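Local coordinates for bifunctional thiamine biosynthesis protein ThiDN (Methanocaldococcus jannaschii DSM 2661, PDB 2PHP) that carries, in this C-terminal ThiN domain, the thiamine-phosphate synthase part, which probably condenses HMP diphosphate with thiazole phosphate to form thiamine monophosphate, at residues I37-P42 with E92-M97; F27-E32 with E175-I180; K10-L15 with D49-T54. One frame throughout, in Å; residues are numbered along the deposited sequence.

Contact 1 (I37-P42 with E92-M97); sequences IAESLP and EIRACM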
loop_
_atom_site.group_PDB
_atom_site.type_symbol
_atom_site.label_atom_id
_atom_site.label_comp_id
_atom_site.label_asym_id
_atom_site.label_seq_id
_atom_site.Cartn_x
_atom_site.Cartn_y
_atom_site.Cartn_z
ATOM N N ILE B 37 -11.318 -13.084 -1.333
ATOM C CA ILE B 37 -11.228 -14.468 -0.896
ATOM C C ILE B 37 -11.631 -14.476 0.578
ATOM O O ILE B 37 -11.195 -13.620 1.360
ATOM C CB ILE B 37 -9.797 -15.036 -1.105
ATOM C CG1 ILE B 37 -9.767 -16.525 -0.735
ATOM C CG2 ILE B 37 -8.792 -14.241 -0.303
ATOM C CD1 ILE B 37 -8.539 -17.255 -1.219
ATOM N N ALA B 38 -12.483 -15.431 0.937
ATOM C CA ALA B 38 -12.997 -15.542 2.290
ATOM C C ALA B 38 -12.989 -16.966 2.831
ATOM O O ALA B 38 -13.029 -17.947 2.077
ATOM C CB ALA B 38 -14.414 -14.991 2.344
ATOM N N GLU B 39 -12.947 -17.066 4.152
ATOM C CA GLU B 39 -12.960 -18.359 4.818
ATOM C C GLU B 39 -13.683 -18.177 6.143
ATOM O O GLU B 39 -13.517 -17.158 6.827
ATOM C CB GLU B 39 -11.540 -18.865 5.061
ATOM C CG GLU B 39 -11.486 -20.328 5.520
ATOM C CD GLU B 39 -10.062 -20.827 5.745
ATOM O OE1 GLU B 39 -9.227 -20.703 4.817
ATOM O OE2 GLU B 39 -9.775 -21.354 6.847
ATOM N N SER B 40 -14.492 -19.169 6.499
ATOM C CA SER B 40 -15.253 -19.110 7.733
ATOM C C SER B 40 -14.792 -20.128 8.753
ATOM O O SER B 40 -14.034 -21.062 8.449
ATOM C CB SER B 40 -16.724 -19.390 7.457
ATOM O OG SER B 40 -16.901 -20.772 7.186
ATOM N N LEU B 41 -15.271 -19.930 9.976
ATOM C CA LEU B 41 -15.009 -20.856 11.060
ATOM C C LEU B 41 -16.003 -21.978 10.755
ATOM O O LEU B 41 -16.939 -21.793 9.960
ATOM C CB LEU B 41 -15.371 -20.211 12.397
ATOM C CG LEU B 41 -14.457 -19.136 12.980
ATOM C CD1 LEU B 41 -15.196 -18.397 14.099
ATOM C CD2 LEU B 41 -13.172 -19.783 13.498
ATOM N N PRO B 42 -15.822 -23.156 11.365
ATOM C CA PRO B 42 -16.777 -24.233 11.084
ATOM C C PRO B 42 -18.175 -23.817 11.567
ATOM O O PRO B 42 -18.295 -23.084 12.548
ATOM C CB PRO B 42 -16.208 -25.411 11.882
ATOM C CG PRO B 42 -14.721 -25.113 11.900
ATOM C CD PRO B 42 -14.695 -23.637 12.182
ATOM N N GLU B 92 -18.275 -28.920 5.518
ATOM C CA GLU B 92 -16.829 -28.957 5.325
ATOM C C GLU B 92 -16.356 -27.785 4.462
ATOM O O GLU B 92 -15.179 -27.443 4.461
ATOM C CB GLU B 92 -16.397 -30.263 4.647
ATOM C CG GLU B 92 -15.979 -31.382 5.589
ATOM C CD GLU B 92 -15.354 -32.558 4.842
ATOM O OE1 GLU B 92 -14.880 -33.497 5.512
ATOM O OE2 GLU B 92 -15.337 -32.549 3.590
ATOM N N ILE B 93 -17.275 -27.186 3.718
ATOM C CA ILE B 93 -16.937 -26.061 2.844
ATOM C C ILE B 93 -16.920 -24.735 3.621
ATOM O O ILE B 93 -17.964 -24.235 4.029
ATOM C CB ILE B 93 -17.944 -25.986 1.677
ATOM C CG1 ILE B 93 -17.858 -27.273 0.850
ATOM C CG2 ILE B 93 -17.658 -24.773 0.794
ATOM C CD1 ILE B 93 -16.490 -27.501 0.196
ATOM N N ARG B 94 -15.726 -24.175 3.820
ATOM C CA ARG B 94 -15.577 -22.921 4.563
ATOM C C ARG B 94 -14.953 -21.764 3.768
ATOM O O ARG B 94 -14.803 -20.668 4.303
ATOM C CB ARG B 94 -14.727 -23.160 5.822
ATOM C CG ARG B 94 -15.261 -24.252 6.732
ATOM C CD ARG B 94 -14.381 -24.467 7.957
ATOM N NE ARG B 94 -13.051 -24.992 7.632
ATOM C CZ ARG B 94 -11.942 -24.259 7.595
ATOM N NH1 ARG B 94 -11.997 -22.966 7.867
ATOM N NH2 ARG B 94 -10.778 -24.819 7.282
ATOM N N ALA B 95 -14.603 -21.985 2.502
ATOM C CA ALA B 95 -13.965 -20.921 1.725
ATOM C C ALA B 95 -14.464 -20.717 0.303
ATOM O O ALA B 95 -14.957 -21.647 -0.349
ATOM C CB ALA B 95 -12.452 -21.135 1.707
ATOM N N CYS B 96 -14.297 -19.488 -0.181
ATOM C CA CYS B 96 -14.725 -19.121 -1.523
ATOM C C CYS B 96 -13.999 -17.884 -2.052
ATOM O O CYS B 96 -13.657 -16.969 -1.298
ATOM C CB CYS B 96 -16.235 -18.864 -1.528
ATOM S SG CYS B 96 -16.911 -18.257 -3.101
HETATM N N MSE B 97 -13.765 -17.878 -3.361
HETATM C CA MSE B 97 -13.115 -16.758 -4.034
HETATM C C MSE B 97 -13.818 -16.538 -5.365
HETATM O O MSE B 97 -14.059 -17.501 -6.096
HETATM C CB MSE B 97 -11.641 -17.061 -4.301
HETATM C CG MSE B 97 -10.971 -16.002 -5.154
HETATM SE SE MSE B 97 -9.081 -16.303 -5.357
HETATM C CE MSE B 97 -8.558 -14.626 -6.169
HETATM O O HOH W 1 -18.716 -22.878 6.416
#
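R94 reaches E39 and S40 with a single nitrogen, NH1. It donates to E39 OE2 at 2.9 Å, completing a salt bridge, and to S40 O at 2.8 Å. The carbonyl oxygen lies in the guanidinium plane, whereas the carboxylate oxygen is tilted from it and is met on its anti side, the two flat groups standing 78° apart. With chi2 extended (179°), R94 CD comes 4.0 Å from P42 CG; the bend at chi3 (-66°) then turns NH1 toward S40 O and E39 OE2. The backbone answers in return, S40 N giving a 2.7 Å bond to R94 O. Further along, A38 and C96 form a regular antiparallel hydrogen-bonded pair, with A38 N 3.0 Å from C96 O. Beyond it the branched I37 lays CG1 against M97 CB (4.1 Å) beneath helices 8-22 and 167-185, while small A38 and C96 face helix 77-87. At the loop end S40 OG donates to L41 O, and a water donates both to S40 OG and to I93 O. R94 and A95 both face G164, a classic beta bulge that marks where this strand begins. In the second shell, N14 donates to E39 OE2 and the backbone N of A167, at the start of helix 167-185, to OE1. A buried carboxylate with partners on both oxygens is well fixed, and R94 and the helix start probably offset the cost of burying its charge.

Contact 2 (F27-E32 with E175-I180); sequences FTLIPE and EVIQKI
Two torsions carry the amide of Q178 from helix 167-185 to F27, T28 and L29: CG is anti to the backbone N (chi1 180°), and a turn at chi2 (69°) then swings the amide toward the loop. On the other side, T28 holds OG1 between its own N and carbonyl carbon, where it can receive NE2. The amide thus serves both of its ends. OE1 takes the T28 N-H at 3.0 Å, with the donor well above the carbonyl plane, and the L29 N-H more weakly at 3.4 Å. NE2 donates to T28 OG1 at 2.9 Å and also to N182 OD1, one turn further along the same helix, a second bond that helps fix which way round the amide sits. Glutamine suits the place because it is long enough to span the gap and can accept from two successive backbone N-H groups while donating to a hydroxyl. OE1 also lies near the plane of the F27 ring at its edge, 3.2 Å from CD1, with ring and amide planes 88° apart, so the electropositive rim of the ring faces the oxygen. Alongside this polar patch, L29 extends CD1 to I177 CG2 at 3.6 Å. I177 rests in turn on L105 and L109 of helix 103-109, and F27 packs against M97 and I99 of strand 95-100. L29 is the centre of an inverse gamma turn, closed by a weak bond from I30 N to T28 O. Here a helix-borne glutamine amide secures an irregular loop, joining the segment between helix 8-22 and strand 37-40 to the C-terminal helix that packs on the sheet of this alpha/beta domain.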
loop_
_atom_site.group_PDB
_atom_site.type_symbol
_atom_site.label_atom_id
_atom_site.label_comp_id
_atom_site.label_asym_id
_atom_site.label_seq_id
_atom_site.Cartn_x
_atom_site.Cartn_y
_atom_site.Cartn_z
ATOM N N PHE B 27 -2.051 -14.038 -11.847
ATOM C CA PHE B 27 -3.504 -14.014 -11.751
ATOM C C PHE B 27 -4.069 -12.893 -12.616
ATOM O O PHE B 27 -3.848 -11.709 -12.354
ATOM C CB PHE B 27 -3.885 -13.841 -10.273
ATOM C CG PHE B 27 -5.368 -13.821 -10.007
ATOM C CD1 PHE B 27 -6.201 -14.813 -10.511
ATOM C CD2 PHE B 27 -5.926 -12.814 -9.221
ATOM C CE1 PHE B 27 -7.574 -14.804 -10.237
ATOM C CE2 PHE B 27 -7.297 -12.797 -8.941
ATOM C CZ PHE B 27 -8.119 -13.793 -9.451
ATOM N N THR B 28 -4.788 -13.274 -13.664
ATOM C CA THR B 28 -5.372 -12.301 -14.570
ATOM C C THR B 28 -6.882 -12.461 -14.614
ATOM O O THR B 28 -7.587 -11.656 -15.221
ATOM C CB THR B 28 -4.808 -12.471 -15.998
ATOM O OG1 THR B 28 -5.156 -13.772 -16.492
ATOM C CG2 THR B 28 -3.282 -12.319 -15.991
ATOM N N LEU B 29 -7.377 -13.511 -13.970
ATOM C CA LEU B 29 -8.810 -13.766 -13.934
ATOM C C LEU B 29 -9.515 -12.844 -12.923
ATOM O O LEU B 29 -10.261 -13.298 -12.051
ATOM C CB LEU B 29 -9.052 -15.243 -13.603
ATOM C CG LEU B 29 -8.727 -16.256 -14.719
ATOM C CD1 LEU B 29 -8.913 -17.692 -14.217
ATOM C CD2 LEU B 29 -9.623 -16.006 -15.909
ATOM N N ILE B 30 -9.271 -11.542 -13.065
ATOM C CA ILE B 30 -9.859 -10.533 -12.182
ATOM C C ILE B 30 -11.067 -9.847 -12.811
ATOM O O ILE B 30 -10.957 -9.208 -13.863
ATOM C CB ILE B 30 -8.826 -9.438 -11.813
ATOM C CG1 ILE B 30 -7.607 -10.088 -11.153
ATOM C CG2 ILE B 30 -9.462 -8.403 -10.860
ATOM C CD1 ILE B 30 -6.409 -9.186 -11.060
ATOM N N PRO B 31 -12.237 -9.964 -12.168
ATOM C CA PRO B 31 -13.446 -9.331 -12.703
ATOM C C PRO B 31 -13.377 -7.816 -12.528
ATOM O O PRO B 31 -12.526 -7.310 -11.795
ATOM C CB PRO B 31 -14.558 -9.954 -11.872
ATOM C CG PRO B 31 -13.902 -10.127 -10.540
ATOM C CD PRO B 31 -12.516 -10.650 -10.894
ATOM N N GLU B 32 -14.273 -7.101 -13.201
ATOM C CA GLU B 32 -14.303 -5.649 -13.115
ATOM C C GLU B 32 -14.603 -5.167 -11.710
ATOM O O GLU B 32 -14.161 -4.089 -11.318
ATOM C CB GLU B 32 -15.326 -5.068 -14.095
ATOM C CG GLU B 32 -14.838 -5.092 -15.518
ATOM C CD GLU B 32 -13.454 -4.480 -15.639
ATOM O OE1 GLU B 32 -13.310 -3.278 -15.323
ATOM O OE2 GLU B 32 -12.507 -5.203 -16.037
ATOM N N GLU B 175 -5.432 -21.693 -9.283
ATOM C CA GLU B 175 -4.182 -21.742 -10.034
ATOM C C GLU B 175 -4.326 -22.683 -11.231
ATOM O O GLU B 175 -3.837 -22.399 -12.320
ATOM C CB GLU B 175 -3.043 -22.219 -9.136
ATOM C CG GLU B 175 -1.717 -22.441 -9.852
ATOM C CD GLU B 175 -0.628 -22.884 -8.899
ATOM O OE1 GLU B 175 -0.898 -23.786 -8.079
ATOM O OE2 GLU B 175 0.494 -22.340 -8.969
ATOM N N VAL B 176 -5.000 -23.806 -11.021
ATOM C CA VAL B 176 -5.212 -24.769 -12.092
ATOM C C VAL B 176 -6.034 -24.093 -13.188
ATOM O O VAL B 176 -5.693 -24.174 -14.372
ATOM C CB VAL B 176 -5.967 -26.021 -11.572
ATOM C CG1 VAL B 176 -6.321 -26.946 -12.733
ATOM C CG2 VAL B 176 -5.106 -26.756 -10.547
ATOM N N ILE B 177 -7.104 -23.414 -12.779
ATOM C CA ILE B 177 -7.981 -22.716 -13.706
ATOM C C ILE B 177 -7.219 -21.635 -14.465
ATOM O O ILE B 177 -7.389 -21.471 -15.675
ATOM C CB ILE B 177 -9.170 -22.061 -12.957
ATOM C CG1 ILE B 177 -10.085 -23.142 -12.382
ATOM C CG2 ILE B 177 -9.949 -21.145 -13.893
ATOM C CD1 ILE B 177 -11.213 -22.601 -11.525
ATOM N N GLN B 178 -6.373 -20.909 -13.741
ATOM C CA GLN B 178 -5.585 -19.823 -14.311
ATOM C C GLN B 178 -4.666 -20.309 -15.427
ATOM O O GLN B 178 -4.543 -19.651 -16.464
ATOM C CB GLN B 178 -4.756 -19.146 -13.207
ATOM C CG GLN B 178 -3.883 -17.997 -13.674
ATOM C CD GLN B 178 -4.686 -16.784 -14.098
ATOM O OE1 GLN B 178 -5.361 -16.156 -13.282
ATOM N NE2 GLN B 178 -4.621 -16.449 -15.379
ATOM N N LYS B 179 -4.019 -21.451 -15.216
ATOM C CA LYS B 179 -3.111 -21.989 -16.228
ATOM C C LYS B 179 -3.837 -22.346 -17.509
ATOM O O LYS B 179 -3.303 -22.171 -18.601
ATOM C CB LYS B 179 -2.359 -23.201 -15.684
ATOM C CG LYS B 179 -1.239 -22.790 -14.743
ATOM C CD LYS B 179 -0.567 -23.974 -14.083
ATOM C CE LYS B 179 0.471 -23.499 -13.073
ATOM N NZ LYS B 179 1.042 -24.623 -12.275
ATOM N N ILE B 180 -5.060 -22.839 -17.371
ATOM C CA ILE B 180 -5.865 -23.190 -18.530
ATOM C C ILE B 180 -6.205 -21.885 -19.239
ATOM O O ILE B 180 -6.049 -21.758 -20.452
ATOM C CB ILE B 180 -7.160 -23.918 -18.101
ATOM C CG1 ILE B 180 -6.799 -25.279 -17.495
ATOM C CG2 ILE B 180 -8.115 -24.049 -19.284
ATOM C CD1 ILE B 180 -7.997 -26.069 -16.997
#

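Contact 3 (K10-L15 with D49-T54); sequences KVIKNL and DVAALT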
loop_
_atom_site.group_PDB
_atom_site.type_symbol
_atom_site.label_atom_id
_atom_site.label_comp_id
_atom_site.label_asym_id
_atom_site.label_seq_id
_atom_site.Cartn_x
_atom_site.Cartn_y
_atom_site.Cartn_z
ATOM N N LYS B 10 -6.511 -20.074 13.064
ATOM C CA LYS B 10 -6.342 -20.984 11.943
ATOM C C LYS B 10 -6.871 -20.373 10.647
ATOM O O LYS B 10 -6.221 -20.441 9.605
ATOM C CB LYS B 10 -7.032 -22.321 12.223
ATOM C CG LYS B 10 -6.888 -23.339 11.101
ATOM C CD LYS B 10 -5.463 -23.863 11.009
ATOM C CE LYS B 10 -5.320 -24.881 9.888
ATOM N NZ LYS B 10 -3.929 -25.403 9.787
ATOM N N VAL B 11 -8.056 -19.771 10.715
ATOM C CA VAL B 11 -8.667 -19.142 9.545
ATOM C C VAL B 11 -7.805 -17.993 9.014
ATOM O O VAL B 11 -7.560 -17.896 7.807
ATOM C CB VAL B 11 -10.077 -18.603 9.876
ATOM C CG1 VAL B 11 -10.587 -17.712 8.740
ATOM C CG2 VAL B 11 -11.042 -19.770 10.096
ATOM N N ILE B 12 -7.354 -17.118 9.907
ATOM C CA ILE B 12 -6.512 -16.001 9.497
ATOM C C ILE B 12 -5.230 -16.520 8.838
ATOM O O ILE B 12 -4.787 -15.971 7.833
ATOM C CB ILE B 12 -6.136 -15.099 10.694
ATOM C CG1 ILE B 12 -7.386 -14.379 11.219
ATOM C CG2 ILE B 12 -5.042 -14.109 10.283
ATOM C CD1 ILE B 12 -8.107 -13.538 10.199
ATOM N N LYS B 13 -4.644 -17.576 9.400
ATOM C CA LYS B 13 -3.421 -18.147 8.835
ATOM C C LYS B 13 -3.652 -18.760 7.446
ATOM O O LYS B 13 -2.790 -18.658 6.567
ATOM C CB LYS B 13 -2.825 -19.219 9.761
ATOM C CG LYS B 13 -2.114 -18.695 10.992
ATOM C CD LYS B 13 -1.308 -19.804 11.674
ATOM C CE LYS B 13 -0.850 -19.362 13.061
ATOM N NZ LYS B 13 -0.495 -20.503 13.941
ATOM N N ASN B 14 -4.807 -19.394 7.250
ATOM C CA ASN B 14 -5.115 -20.004 5.961
ATOM C C ASN B 14 -5.285 -18.927 4.898
ATOM O O ASN B 14 -4.733 -19.029 3.807
ATOM C CB ASN B 14 -6.387 -20.851 6.046
ATOM C CG ASN B 14 -6.190 -22.101 6.866
ATOM O OD1 ASN B 14 -5.083 -22.642 6.929
ATOM N ND2 ASN B 14 -7.265 -22.582 7.485
ATOM N N LEU B 15 -6.052 -17.893 5.224
ATOM C CA LEU B 15 -6.274 -16.792 4.289
ATOM C C LEU B 15 -4.962 -16.092 3.940
ATOM O O LEU B 15 -4.698 -15.787 2.773
ATOM C CB LEU B 15 -7.258 -15.781 4.885
ATOM C CG LEU B 15 -8.725 -16.189 4.738
ATOM C CD1 LEU B 15 -9.612 -15.378 5.665
ATOM C CD2 LEU B 15 -9.126 -16.000 3.284
ATOM N N ASP B 49 -18.594 -14.494 11.287
ATOM C CA ASP B 49 -17.727 -15.642 11.488
ATOM C C ASP B 49 -16.927 -15.900 10.217
ATOM O O ASP B 49 -16.264 -16.922 10.097
ATOM C CB ASP B 49 -18.539 -16.896 11.837
ATOM C CG ASP B 49 -19.168 -16.830 13.223
ATOM O OD1 ASP B 49 -18.758 -15.977 14.039
ATOM O OD2 ASP B 49 -20.070 -17.653 13.501
ATOM N N VAL B 50 -16.991 -14.965 9.269
ATOM C CA VAL B 50 -16.271 -15.104 8.000
ATOM C C VAL B 50 -15.223 -14.010 7.829
ATOM O O VAL B 50 -15.530 -12.830 7.997
ATOM C CB VAL B 50 -17.241 -15.023 6.797
ATOM C CG1 VAL B 50 -16.484 -15.282 5.496
ATOM C CG2 VAL B 50 -18.376 -16.023 6.975
ATOM N N ALA B 51 -13.991 -14.393 7.492
ATOM C CA ALA B 51 -12.924 -13.404 7.287
ATOM C C ALA B 51 -12.555 -13.244 5.811
ATOM O O ALA B 51 -12.624 -14.203 5.032
ATOM C CB ALA B 51 -11.686 -13.784 8.084
ATOM N N ALA B 52 -12.156 -12.027 5.442
ATOM C CA ALA B 52 -11.767 -11.719 4.064
ATOM C C ALA B 52 -11.115 -10.338 3.973
ATOM O O ALA B 52 -10.961 -9.661 4.987
ATOM C CB ALA B 52 -12.987 -11.776 3.167
ATOM N N LEU B 53 -10.743 -9.917 2.764
ATOM C CA LEU B 53 -10.110 -8.611 2.573
ATOM C C LEU B 53 -11.093 -7.482 2.802
ATOM O O LEU B 53 -12.248 -7.580 2.417
ATOM C CB LEU B 53 -9.532 -8.486 1.157
ATOM C CG LEU B 53 -8.365 -9.416 0.836
ATOM C CD1 LEU B 53 -7.981 -9.312 -0.623
ATOM C CD2 LEU B 53 -7.194 -9.064 1.722
ATOM N N THR B 54 -10.628 -6.412 3.437
ATOM C CA THR B 54 -11.467 -5.247 3.695
ATOM C C THR B 54 -11.572 -4.481 2.372
ATOM O O THR B 54 -12.497 -3.706 2.160
ATOM C CB THR B 54 -10.846 -4.355 4.798
ATOM O OG1 THR B 54 -9.457 -4.141 4.514
ATOM C CG2 THR B 54 -10.986 -5.024 6.168
#
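The flat group that L15 meets is the peptide linking A51 to A52: CD1 sits over one face of it, almost directly above the oxygen, 3.3 Å from A51 O. The edges of this peptide belong to the sheet, where A51 pairs with E39 on one neighbouring strand and A52 with E72 on the other. With its polar atoms occupied in this way, the peptide can present a face to a hydrocarbon. The leucine gets there with CG anti to its carbonyl carbon (chi1 -81°), and the same CD1 lies 3.6 Å from A51 CB. V11, one helical turn earlier, adds CG1 at 4.1 Å from that methyl, and I12 brings CD1 to 4.2 Å of it. A single methyl therefore meets three larger branched side chains, and alanine suits the spot because it lets the helix ride low over the strand. The axes are 9.1 Å apart and cross at -30°, the near-aligned packing of a helix on the face of a sheet in layered alpha/beta folds. Helix 8-22 takes this face, where V11, I12 and L15 also lie on F73 and I71 of the next strand, while V50 points the other way, onto A80, I83 and L84 of helix 77-87. Branched aliphatic residues suit such a buried layer, and no hydrogen bond crosses between the two segments. I12 also packs on Y17 of the third subunit.

In the fold
From the N terminus, helix 8-22 provides the first half of contact 3, which closes when the chain returns as strand 50-53. Before that, residues 27-32 open contact 2 and strand 37-40 opens contact 1, so contact 3 crosses both. Contact 1 closes at 92-97, wholly within the long loop that contact 2 completes only at the C-terminal helix. Contacts 1 and 3 share one sheet, strand 37-40 lying between 50-53 and 95-100, with the backbone of E39 bonded to that of A51. Contact 2, centred about 19 Å from the centre of contact 1, touches it where F27 packs on M97, so the 27-32 loop is held between the sheet and helix 167-185.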